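Local coordinates for ribosomal RNA processing protein 6 (Trypanosoma brucei brucei, PDB 4NLC), which probably trims and degrades RNA from its 3' end as an exosome-associated 3'-5' exoribonuclease, this chain being its catalytic core with the HRDC domain, at residues A279-S290 and I319-L329; S290-W301 and N350-A361. The protein carries 1 engineered substitution. One frame throughout, in Å; residues are numbered along the deposited sequence.

Interaction 1. Residues A279-S290 and I319-L329. Engineered in segment 319-329: S321 (natural residue Cys).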
loop_
_atom_site.group_PDB
_atom_site.type_symbol
_atom_site.label_atom_id
_atom_site.label_comp_id
_atom_site.label_asym_id
_atom_site.label_seq_id
_atom_site.Cartn_x
_atom_site.Cartn_y
_atom_site.Cartn_z
ATOM N N ALA A 279 -5.759 5.077 -19.646
ATOM C CA ALA A 279 -5.778 6.293 -18.839
ATOM C C ALA A 279 -6.504 7.453 -19.512
ATOM O O ALA A 279 -7.092 8.284 -18.811
ATOM C CB ALA A 279 -4.357 6.697 -18.491
ATOM N N LEU A 280 -6.456 7.528 -20.855
ATOM C CA LEU A 280 -7.102 8.624 -21.577
ATOM C C LEU A 280 -8.513 8.281 -22.057
ATOM O O LEU A 280 -9.275 9.198 -22.354
ATOM C CB LEU A 280 -6.219 9.167 -22.728
ATOM C CG LEU A 280 -4.878 9.817 -22.308
ATOM C CD1 LEU A 280 -3.944 9.969 -23.486
ATOM C CD2 LEU A 280 -5.083 11.159 -21.618
ATOM N N GLY A 281 -8.851 6.984 -22.083
ATOM C CA GLY A 281 -10.155 6.445 -22.480
ATOM C C GLY A 281 -10.915 7.207 -23.556
ATOM O O GLY A 281 -10.377 7.472 -24.638
ATOM N N ARG A 282 -12.156 7.613 -23.220
ATOM C CA ARG A 282 -13.090 8.345 -24.086
ATOM C C ARG A 282 -12.571 9.697 -24.567
ATOM O O ARG A 282 -12.945 10.133 -25.660
ATOM C CB ARG A 282 -14.476 8.491 -23.425
ATOM C CG ARG A 282 -14.546 9.310 -22.125
ATOM C CD ARG A 282 -15.878 9.138 -21.404
ATOM N NE ARG A 282 -16.998 9.761 -22.121
ATOM C CZ ARG A 282 -18.283 9.511 -21.876
ATOM N NH1 ARG A 282 -18.630 8.640 -20.936
ATOM N NH2 ARG A 282 -19.229 10.116 -22.581
ATOM N N SER A 283 -11.684 10.336 -23.774
ATOM C CA SER A 283 -11.056 11.629 -24.084
ATOM C C SER A 283 -10.179 11.616 -25.354
ATOM O O SER A 283 -9.728 12.678 -25.775
ATOM C CB SER A 283 -10.276 12.149 -22.878
ATOM O OG SER A 283 -11.155 12.628 -21.872
ATOM N N LEU A 284 -9.966 10.429 -25.978
ATOM C CA LEU A 284 -9.199 10.266 -27.223
ATOM C C LEU A 284 -10.070 10.412 -28.480
ATOM O O LEU A 284 -9.544 10.435 -29.593
ATOM C CB LEU A 284 -8.407 8.943 -27.256
ATOM C CG LEU A 284 -7.210 8.838 -26.309
ATOM C CD1 LEU A 284 -6.502 7.502 -26.475
ATOM C CD2 LEU A 284 -6.237 9.996 -26.501
ATOM N N GLY A 285 -11.386 10.522 -28.291
ATOM C CA GLY A 285 -12.319 10.768 -29.384
ATOM C C GLY A 285 -12.228 12.228 -29.793
ATOM O O GLY A 285 -11.975 13.092 -28.944
ATOM N N GLY A 286 -12.407 12.491 -31.087
ATOM C CA GLY A 286 -12.333 13.833 -31.657
ATOM C C GLY A 286 -10.925 14.229 -32.063
ATOM O O GLY A 286 -10.700 15.367 -32.476
ATOM N N LEU A 287 -9.969 13.284 -31.986
ATOM C CA LEU A 287 -8.572 13.536 -32.338
ATOM C C LEU A 287 -8.179 13.042 -33.734
ATOM O O LEU A 287 -8.586 11.964 -34.165
ATOM C CB LEU A 287 -7.620 12.947 -31.263
ATOM C CG LEU A 287 -7.661 13.585 -29.838
ATOM C CD1 LEU A 287 -6.483 13.100 -28.984
ATOM C CD2 LEU A 287 -7.633 15.113 -29.908
ATOM N N SER A 288 -7.335 13.807 -34.409
ATOM C CA SER A 288 -6.800 13.432 -35.707
ATOM C C SER A 288 -5.690 12.394 -35.428
ATOM O O SER A 288 -5.340 12.199 -34.252
ATOM C CB SER A 288 -6.214 14.658 -36.399
ATOM O OG SER A 288 -4.925 14.956 -35.889
ATOM N N SER A 289 -5.137 11.738 -36.480
ATOM C CA SER A 289 -4.075 10.744 -36.285
ATOM C C SER A 289 -2.818 11.357 -35.680
ATOM O O SER A 289 -2.141 10.696 -34.896
ATOM C CB SER A 289 -3.757 10.001 -37.584
ATOM O OG SER A 289 -3.369 10.878 -38.628
ATOM N N SER A 290 -2.522 12.629 -35.994
ATOM C CA SER A 290 -1.329 13.262 -35.442
ATOM C C SER A 290 -1.516 13.660 -33.982
ATOM O O SER A 290 -0.541 13.677 -33.232
ATOM C CB SER A 290 -0.899 14.449 -36.291
ATOM O OG SER A 290 -1.929 15.420 -36.295
ATOM N N ILE A 319 -3.331 14.365 -16.061
ATOM C CA ILE A 319 -3.822 13.611 -17.219
ATOM C C ILE A 319 -4.445 14.534 -18.315
ATOM O O ILE A 319 -4.244 14.277 -19.503
ATOM C CB ILE A 319 -4.781 12.464 -16.749
ATOM C CG1 ILE A 319 -5.030 11.408 -17.844
ATOM C CG2 ILE A 319 -6.093 12.993 -16.177
ATOM C CD1 ILE A 319 -3.906 10.442 -18.070
ATOM N N SER A 320 -5.162 15.610 -17.901
ATOM C CA SER A 320 -5.805 16.578 -18.793
ATOM C C SER A 320 -4.771 17.352 -19.565
ATOM O O SER A 320 -5.027 17.693 -20.709
ATOM C CB SER A 320 -6.714 17.526 -18.011
ATOM O OG SER A 320 -6.007 18.253 -17.020
ATOM N N SER A 321 -3.586 17.598 -18.955
ATOM C CA SER A 321 -2.445 18.282 -19.581
ATOM C C SER A 321 -1.890 17.492 -20.752
ATOM O O SER A 321 -1.454 18.092 -21.727
ATOM C CB SER A 321 -1.350 18.579 -18.565
ATOM O OG SER A 321 -1.758 19.602 -17.671
ATOM N N VAL A 322 -1.931 16.146 -20.665
ATOM C CA VAL A 322 -1.511 15.228 -21.722
ATOM C C VAL A 322 -2.456 15.456 -22.909
ATOM O O VAL A 322 -1.995 15.662 -24.040
ATOM C CB VAL A 322 -1.539 13.757 -21.235
ATOM C CG1 VAL A 322 -1.332 12.786 -22.395
ATOM C CG2 VAL A 322 -0.501 13.521 -20.146
ATOM N N LEU A 323 -3.778 15.477 -22.623
ATOM C CA LEU A 323 -4.792 15.704 -23.632
ATOM C C LEU A 323 -4.714 17.093 -24.204
ATOM O O LEU A 323 -4.827 17.237 -25.409
ATOM C CB LEU A 323 -6.189 15.411 -23.110
ATOM C CG LEU A 323 -7.110 14.809 -24.159
ATOM C CD1 LEU A 323 -6.929 13.281 -24.220
ATOM C CD2 LEU A 323 -8.550 15.196 -23.885
ATOM N N SER A 324 -4.403 18.089 -23.372
ATOM C CA SER A 324 -4.259 19.480 -23.796
ATOM C C SER A 324 -3.143 19.651 -24.839
ATOM O O SER A 324 -3.333 20.369 -25.809
ATOM C CB SER A 324 -3.995 20.374 -22.592
ATOM O OG SER A 324 -4.250 21.714 -22.963
ATOM N N ILE A 325 -1.991 18.992 -24.634
ATOM C CA ILE A 325 -0.858 19.071 -25.554
ATOM C C ILE A 325 -1.261 18.421 -26.871
ATOM O O ILE A 325 -1.101 19.034 -27.920
ATOM C CB ILE A 325 0.439 18.454 -24.947
ATOM C CG1 ILE A 325 0.952 19.303 -23.762
ATOM C CG2 ILE A 325 1.534 18.275 -26.031
ATOM C CD1 ILE A 325 2.142 18.717 -23.034
ATOM N N ALA A 326 -1.825 17.205 -26.798
ATOM C CA ALA A 326 -2.312 16.442 -27.940
ATOM C C ALA A 326 -3.311 17.255 -28.797
ATOM O O ALA A 326 -3.160 17.306 -30.006
ATOM C CB ALA A 326 -2.969 15.149 -27.449
ATOM N N THR A 327 -4.279 17.926 -28.156
ATOM C CA THR A 327 -5.350 18.676 -28.821
ATOM C C THR A 327 -4.856 19.981 -29.410
ATOM O O THR A 327 -5.011 20.198 -30.618
ATOM C CB THR A 327 -6.557 18.881 -27.881
ATOM O OG1 THR A 327 -6.127 19.630 -26.756
ATOM C CG2 THR A 327 -7.152 17.576 -27.378
ATOM N N LYS A 328 -4.221 20.825 -28.575
ATOM C CA LYS A 328 -3.730 22.145 -28.973
ATOM C C LYS A 328 -2.463 22.138 -29.831
ATOM O O LYS A 328 -2.207 23.140 -30.503
ATOM C CB LYS A 328 -3.522 23.043 -27.730
ATOM C CG LYS A 328 -4.815 23.425 -26.999
ATOM C CD LYS A 328 -4.491 24.036 -25.638
ATOM C CE LYS A 328 -5.663 24.741 -24.982
ATOM N NZ LYS A 328 -5.247 25.487 -23.761
ATOM N N LEU A 329 -1.655 21.042 -29.787
ATOM C CA LEU A 329 -0.357 20.906 -30.489
ATOM C C LEU A 329 0.563 22.156 -30.284
ATOM O O LEU A 329 0.868 22.849 -31.257
ATOM C CB LEU A 329 -0.534 20.537 -31.995
ATOM C CG LEU A 329 -1.257 19.203 -32.304
ATOM C CD1 LEU A 329 -1.649 19.106 -33.780
ATOM C CD2 LEU A 329 -0.411 17.987 -31.914
#
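L280 and I319 lie alongside each other, pointing opposite ways, at the tight end of this contact, where the end of helix 275-280, the 3-10 turn at 282-284 and the link that follows lie along helix 319-328 of the HRDC domain. CD2 of L280 rests 3.8 Å from CG1 of I319, while its other methyl, CD1, reaches CG1 of V322 at 4.0 Å. With CG of L280 anti to the carbonyl carbon (chi1 -64°), its CB points to one side of helix 319-328, and the side chain beyond it bends in. L323 is the centre of the packing. Both arms of its fork meet the carbonyl oxygen of S283, with CD1 3.3 Å and CD2 3.4 Å from that O, and CD2 also lies 3.6 Å from S283 CB. Its chi1 of -145° lies off a staggered value, in a conformation that brings both methyls up to that oxygen. CD1 of L323 in addition touches the methyls of L280 and L284, so one branch joins three residues of the facing segment.

At the close of the type II turn L284-L287, L287 still packs well, with CD2 3.6 Å from CG2 of T327, though its CD1 stands 4.3 Å from CB of A326. Past it the contact loosens: S290 and L329 lie side by side without tight contact, OG to CD1 being 4.5 Å. The margin near S283 and A279 is solvent-accessible, whereas L280 and V322 are buried. F299 of helix 289-309 backs A279 and I319, tying this edge to the neighbouring helix.

No hydrogen bond crosses between the segments; Q291, one residue further on, probably donates to the T327 carbonyl. Between these two segments, cohesion therefore rests on the fit of aliphatic branches, which implies adhesion driven largely by burial of apolar surface.

Interaction 2. Residues S290-W301 and N350-A361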
loop_
_atom_site.group_PDB
_atom_site.type_symbol
_atom_site.label_atom_id
_atom_site.label_comp_id
_atom_site.label_asym_id
_atom_site.label_seq_id
_atom_site.Cartn_x
_atom_site.Cartn_y
_atom_site.Cartn_z
ATOM N N SER A 290 -2.522 12.629 -35.994
ATOM C CA SER A 290 -1.329 13.262 -35.442
ATOM C C SER A 290 -1.516 13.660 -33.982
ATOM O O SER A 290 -0.541 13.677 -33.232
ATOM C CB SER A 290 -0.899 14.449 -36.291
ATOM O OG SER A 290 -1.929 15.420 -36.295
ATOM N N GLN A 291 -2.764 13.939 -33.569
ATOM C CA GLN A 291 -3.090 14.294 -32.185
ATOM C C GLN A 291 -3.071 13.033 -31.333
ATOM O O GLN A 291 -2.698 13.088 -30.164
ATOM C CB GLN A 291 -4.455 14.990 -32.114
ATOM C CG GLN A 291 -4.431 16.382 -32.766
ATOM C CD GLN A 291 -5.790 16.997 -32.850
ATOM O OE1 GLN A 291 -6.736 16.422 -33.391
ATOM N NE2 GLN A 291 -5.890 18.227 -32.411
ATOM N N LEU A 292 -3.443 11.893 -31.930
ATOM C CA LEU A 292 -3.421 10.588 -31.276
ATOM C C LEU A 292 -1.977 10.149 -31.040
ATOM O O LEU A 292 -1.675 9.591 -29.985
ATOM C CB LEU A 292 -4.194 9.535 -32.097
ATOM C CG LEU A 292 -5.726 9.638 -32.070
ATOM C CD1 LEU A 292 -6.363 8.721 -33.110
ATOM C CD2 LEU A 292 -6.289 9.357 -30.683
ATOM N N GLN A 293 -1.089 10.405 -32.020
ATOM C CA GLN A 293 0.345 10.086 -31.922
ATOM C C GLN A 293 0.966 10.911 -30.797
ATOM O O GLN A 293 1.736 10.370 -29.994
ATOM C CB GLN A 293 1.058 10.336 -33.268
ATOM C CG GLN A 293 2.566 10.068 -33.273
ATOM C CD GLN A 293 3.235 10.513 -34.563
ATOM O OE1 GLN A 293 2.719 10.326 -35.674
ATOM N NE2 GLN A 293 4.420 11.078 -34.447
ATOM N N VAL A 294 0.606 12.208 -30.729
ATOM C CA VAL A 294 1.070 13.120 -29.686
ATOM C C VAL A 294 0.543 12.678 -28.307
ATOM O O VAL A 294 1.313 12.679 -27.354
ATOM C CB VAL A 294 0.792 14.616 -30.003
ATOM C CG1 VAL A 294 1.091 15.508 -28.795
ATOM C CG2 VAL A 294 1.629 15.065 -31.189
ATOM N N ALA A 295 -0.729 12.264 -28.212
ATOM C CA ALA A 295 -1.300 11.772 -26.943
ATOM C C ALA A 295 -0.455 10.618 -26.372
ATOM O O ALA A 295 -0.060 10.682 -25.219
ATOM C CB ALA A 295 -2.746 11.307 -27.144
ATOM N N ARG A 296 -0.125 9.616 -27.219
ATOM C CA ARG A 296 0.630 8.420 -26.865
ATOM C C ARG A 296 2.053 8.723 -26.431
ATOM O O ARG A 296 2.496 8.212 -25.390
ATOM C CB ARG A 296 0.604 7.412 -28.026
ATOM C CG ARG A 296 1.474 6.156 -27.810
ATOM C CD ARG A 296 1.359 5.176 -28.966
ATOM N NE ARG A 296 2.389 4.136 -28.903
ATOM C CZ ARG A 296 2.393 3.040 -29.659
ATOM N NH1 ARG A 296 1.415 2.822 -30.533
ATOM N NH2 ARG A 296 3.366 2.144 -29.535
ATOM N N GLU A 297 2.768 9.543 -27.226
ATOM C CA GLU A 297 4.166 9.915 -26.973
ATOM C C GLU A 297 4.323 10.782 -25.715
ATOM O O GLU A 297 5.266 10.558 -24.966
ATOM C CB GLU A 297 4.820 10.561 -28.203
ATOM C CG GLU A 297 4.944 9.668 -29.432
ATOM C CD GLU A 297 5.935 8.525 -29.343
ATOM O OE1 GLU A 297 7.092 8.763 -28.928
ATOM O OE2 GLU A 297 5.562 7.390 -29.723
ATOM N N ILE A 298 3.408 11.754 -25.477
ATOM C CA ILE A 298 3.436 12.570 -24.252
ATOM C C ILE A 298 3.194 11.650 -23.026
ATOM O O ILE A 298 3.903 11.752 -22.029
ATOM C CB ILE A 298 2.429 13.751 -24.275
ATOM C CG1 ILE A 298 2.798 14.831 -25.352
ATOM C CG2 ILE A 298 2.260 14.373 -22.865
ATOM C CD1 ILE A 298 4.127 15.672 -25.115
ATOM N N PHE A 299 2.224 10.731 -23.138
ATOM C CA PHE A 299 1.907 9.794 -22.078
ATOM C C PHE A 299 3.089 8.871 -21.778
ATOM O O PHE A 299 3.380 8.619 -20.613
ATOM C CB PHE A 299 0.614 9.003 -22.384
ATOM C CG PHE A 299 0.117 8.241 -21.172
ATOM C CD1 PHE A 299 0.628 6.980 -20.860
ATOM C CD2 PHE A 299 -0.798 8.814 -20.298
ATOM C CE1 PHE A 299 0.206 6.299 -19.708
ATOM C CE2 PHE A 299 -1.236 8.119 -19.165
ATOM C CZ PHE A 299 -0.725 6.872 -18.872
ATOM N N ASN A 300 3.772 8.379 -22.817
ATOM C CA ASN A 300 4.929 7.494 -22.632
ATOM C C ASN A 300 6.109 8.238 -22.074
ATOM O O ASN A 300 6.808 7.689 -21.229
ATOM C CB ASN A 300 5.266 6.717 -23.900
ATOM C CG ASN A 300 4.237 5.658 -24.156
ATOM O OD1 ASN A 300 3.355 5.413 -23.327
ATOM N ND2 ASN A 300 4.320 5.005 -25.291
ATOM N N TRP A 301 6.284 9.515 -22.485
ATOM C CA TRP A 301 7.314 10.379 -21.928
ATOM C C TRP A 301 7.002 10.639 -20.425
ATOM O O TRP A 301 7.914 10.613 -19.589
ATOM C CB TRP A 301 7.393 11.718 -22.683
ATOM C CG TRP A 301 8.396 12.629 -22.053
ATOM C CD1 TRP A 301 9.741 12.621 -22.264
ATOM C CD2 TRP A 301 8.168 13.520 -20.946
ATOM N NE1 TRP A 301 10.363 13.471 -21.382
ATOM C CE2 TRP A 301 9.422 14.043 -20.568
ATOM C CE3 TRP A 301 7.020 13.944 -20.253
ATOM C CZ2 TRP A 301 9.561 14.995 -19.549
ATOM C CZ3 TRP A 301 7.158 14.874 -19.231
ATOM C CH2 TRP A 301 8.415 15.397 -18.895
ATOM N N ASN A 350 12.404 19.676 -18.845
ATOM C CA ASN A 350 12.321 18.955 -20.123
ATOM C C ASN A 350 11.301 19.510 -21.126
ATOM O O ASN A 350 10.875 18.780 -22.018
ATOM C CB ASN A 350 12.073 17.466 -19.872
ATOM C CG ASN A 350 13.149 16.824 -19.042
ATOM O OD1 ASN A 350 13.016 16.672 -17.827
ATOM N ND2 ASN A 350 14.266 16.507 -19.666
ATOM N N VAL A 351 10.988 20.817 -21.049
ATOM C CA VAL A 351 10.044 21.517 -21.950
ATOM C C VAL A 351 10.423 21.392 -23.450
ATOM O O VAL A 351 9.521 21.342 -24.300
ATOM C CB VAL A 351 9.846 23.000 -21.512
ATOM C CG1 VAL A 351 11.131 23.832 -21.649
ATOM C CG2 VAL A 351 8.673 23.655 -22.227
ATOM N N MET A 352 11.745 21.337 -23.765
ATOM C CA MET A 352 12.253 21.239 -25.140
ATOM C C MET A 352 12.022 19.851 -25.736
ATOM O O MET A 352 11.791 19.730 -26.947
ATOM C CB MET A 352 13.722 21.692 -25.239
ATOM C CG MET A 352 13.930 23.188 -24.912
ATOM S SD MET A 352 12.752 24.360 -25.682
ATOM C CE MET A 352 13.341 24.349 -27.377
ATOM N N LYS A 353 12.027 18.816 -24.877
ATOM C CA LYS A 353 11.743 17.425 -25.252
ATOM C C LYS A 353 10.237 17.280 -25.579
ATOM O O LYS A 353 9.889 16.631 -26.566
ATOM C CB LYS A 353 12.162 16.460 -24.113
ATOM C CG LYS A 353 12.037 14.978 -24.462
ATOM C CD LYS A 353 13.330 14.199 -24.199
ATOM C CE LYS A 353 13.503 13.751 -22.761
ATOM N NZ LYS A 353 14.753 12.966 -22.576
ATOM N N LEU A 354 9.348 17.882 -24.742
ATOM C CA LEU A 354 7.892 17.849 -24.965
ATOM C C LEU A 354 7.571 18.580 -26.262
ATOM O O LEU A 354 6.761 18.105 -27.061
ATOM C CB LEU A 354 7.128 18.497 -23.802
ATOM C CG LEU A 354 7.203 17.818 -22.453
ATOM C CD1 LEU A 354 6.634 18.717 -21.375
ATOM C CD2 LEU A 354 6.434 16.532 -22.459
ATOM N N LEU A 355 8.248 19.707 -26.485
ATOM C CA LEU A 355 8.148 20.524 -27.691
ATOM C C LEU A 355 8.651 19.748 -28.925
ATOM O O LEU A 355 8.065 19.876 -29.996
ATOM C CB LEU A 355 8.942 21.825 -27.483
ATOM C CG LEU A 355 8.915 22.873 -28.586
ATOM C CD1 LEU A 355 7.497 23.214 -28.988
ATOM C CD2 LEU A 355 9.672 24.117 -28.167
ATOM N N GLN A 356 9.687 18.908 -28.766
ATOM C CA GLN A 356 10.202 18.107 -29.886
ATOM C C GLN A 356 9.184 17.037 -30.310
ATOM O O GLN A 356 9.012 16.787 -31.516
ATOM C CB GLN A 356 11.573 17.477 -29.543
ATOM C CG GLN A 356 12.404 17.121 -30.784
ATOM C CD GLN A 356 12.451 18.233 -31.806
ATOM O OE1 GLN A 356 12.916 19.361 -31.548
ATOM N NE2 GLN A 356 11.941 17.943 -32.986
ATOM N N ILE A 357 8.491 16.433 -29.307
ATOM C CA ILE A 357 7.437 15.423 -29.498
ATOM C C ILE A 357 6.356 15.988 -30.420
ATOM O O ILE A 357 5.975 15.331 -31.383
ATOM C CB ILE A 357 6.856 14.904 -28.139
ATOM C CG1 ILE A 357 7.857 13.951 -27.438
ATOM C CG2 ILE A 357 5.472 14.228 -28.328
ATOM C CD1 ILE A 357 7.574 13.661 -25.908
ATOM N N VAL A 358 5.894 17.209 -30.129
ATOM C CA VAL A 358 4.879 17.920 -30.900
ATOM C C VAL A 358 5.392 18.252 -32.304
ATOM O O VAL A 358 4.656 18.068 -33.274
ATOM C CB VAL A 358 4.384 19.194 -30.163
ATOM C CG1 VAL A 358 3.349 19.951 -31.010
ATOM C CG2 VAL A 358 3.811 18.843 -28.791
ATOM N N LYS A 359 6.634 18.779 -32.400
ATOM C CA LYS A 359 7.264 19.170 -33.663
ATOM C C LYS A 359 7.400 18.007 -34.633
ATOM O O LYS A 359 7.145 18.191 -35.816
ATOM C CB LYS A 359 8.625 19.838 -33.425
ATOM C CG LYS A 359 8.536 21.281 -32.970
ATOM C CD LYS A 359 9.878 21.778 -32.486
ATOM C CE LYS A 359 9.811 23.208 -32.032
ATOM N NZ LYS A 359 11.066 23.623 -31.360
ATOM N N ASP A 360 7.747 16.809 -34.143
ATOM C CA ASP A 360 7.898 15.613 -34.990
ATOM C C ASP A 360 6.563 15.070 -35.531
ATOM O O ASP A 360 6.557 14.259 -36.469
ATOM C CB ASP A 360 8.701 14.517 -34.256
ATOM C CG ASP A 360 10.121 14.905 -33.861
ATOM O OD1 ASP A 360 10.637 15.906 -34.395
ATOM O OD2 ASP A 360 10.716 14.201 -33.027
ATOM N N ALA A 361 5.434 15.555 -34.979
ATOM C CA ALA A 361 4.097 15.133 -35.396
ATOM C C ALA A 361 3.316 16.145 -36.256
ATOM O O ALA A 361 2.402 15.727 -36.969
ATOM C CB ALA A 361 3.280 14.736 -34.186
HETATM O O HOH W 1 5.591 12.633 -32.022
#
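This is an antiparallel helix-helix packing contact within the HRDC domain, a small helical bundle, pairing helix 289-309 with the final helix 351-359. The two short axes approach to 9.8 Å, and their N-to-C directions differ by 154°. The nearest CA pairs, S290 with A361, V294 with V358 and I298 with L354, run in opposite order along the two segments, as this geometry requires.

At one end the indole of W301 is bordered by the first turn of the last helix and its N-cap residue N350. CD2 of L354 sits over one face in a CH-pi contact, 3.8 Å from the centroid of the six-membered ring and 24° off its normal. K353 bends its aliphatic chain along the rim, so that CE lies near the ring plane, 3.4 Å from NE1 of W301. CB of N350 meets CZ2 of W301 obliquely at 3.5 Å. The indole reaches this far because CG of W301 is anti to the backbone N (chi1 177°).

In the middle, the I298 side chain runs roughly perpendicular to that of L354, its CD1 3.6 Å from CD2 of L354. I357 packs against E297, I298 and W301, its CG2 meeting CB of E297 and its CD1 meeting CB of W301. I325 of helix 319-328 adds a third wall by touching V294, I298 and V358.

Backbones are nearest at the other end, S290 and A361. There CB of A361 is 3.4 Å from CG2 of V294, tighter than ordinary methyl contact. No direct hydrogen bond crosses, but one water accepts from Q293 NE2 at 3.1 Å and donates to I357 O at 2.8 Å.

Going from the N terminus, the chain leaves helix 275-280, passes through the turn at 284-287 and enters helix 289-309, whose second residue, S290, is shared. Interaction 1 closes first, when the chain returns as helix 319-328 after 28 mostly helical residues. Interaction 2 closes later, when helix 351-359 comes back against helix 289-309. Because 290-301 lies between the segments of interaction 1 and 319-329 lies between those of interaction 2, the loops cross and do not nest. Their centres are 11 Å apart, and Q291 NE2 to T327 O, 2.8 Å, is a probable hydrogen bond joining them. Together they gather three helices around helix 289-309 into one body.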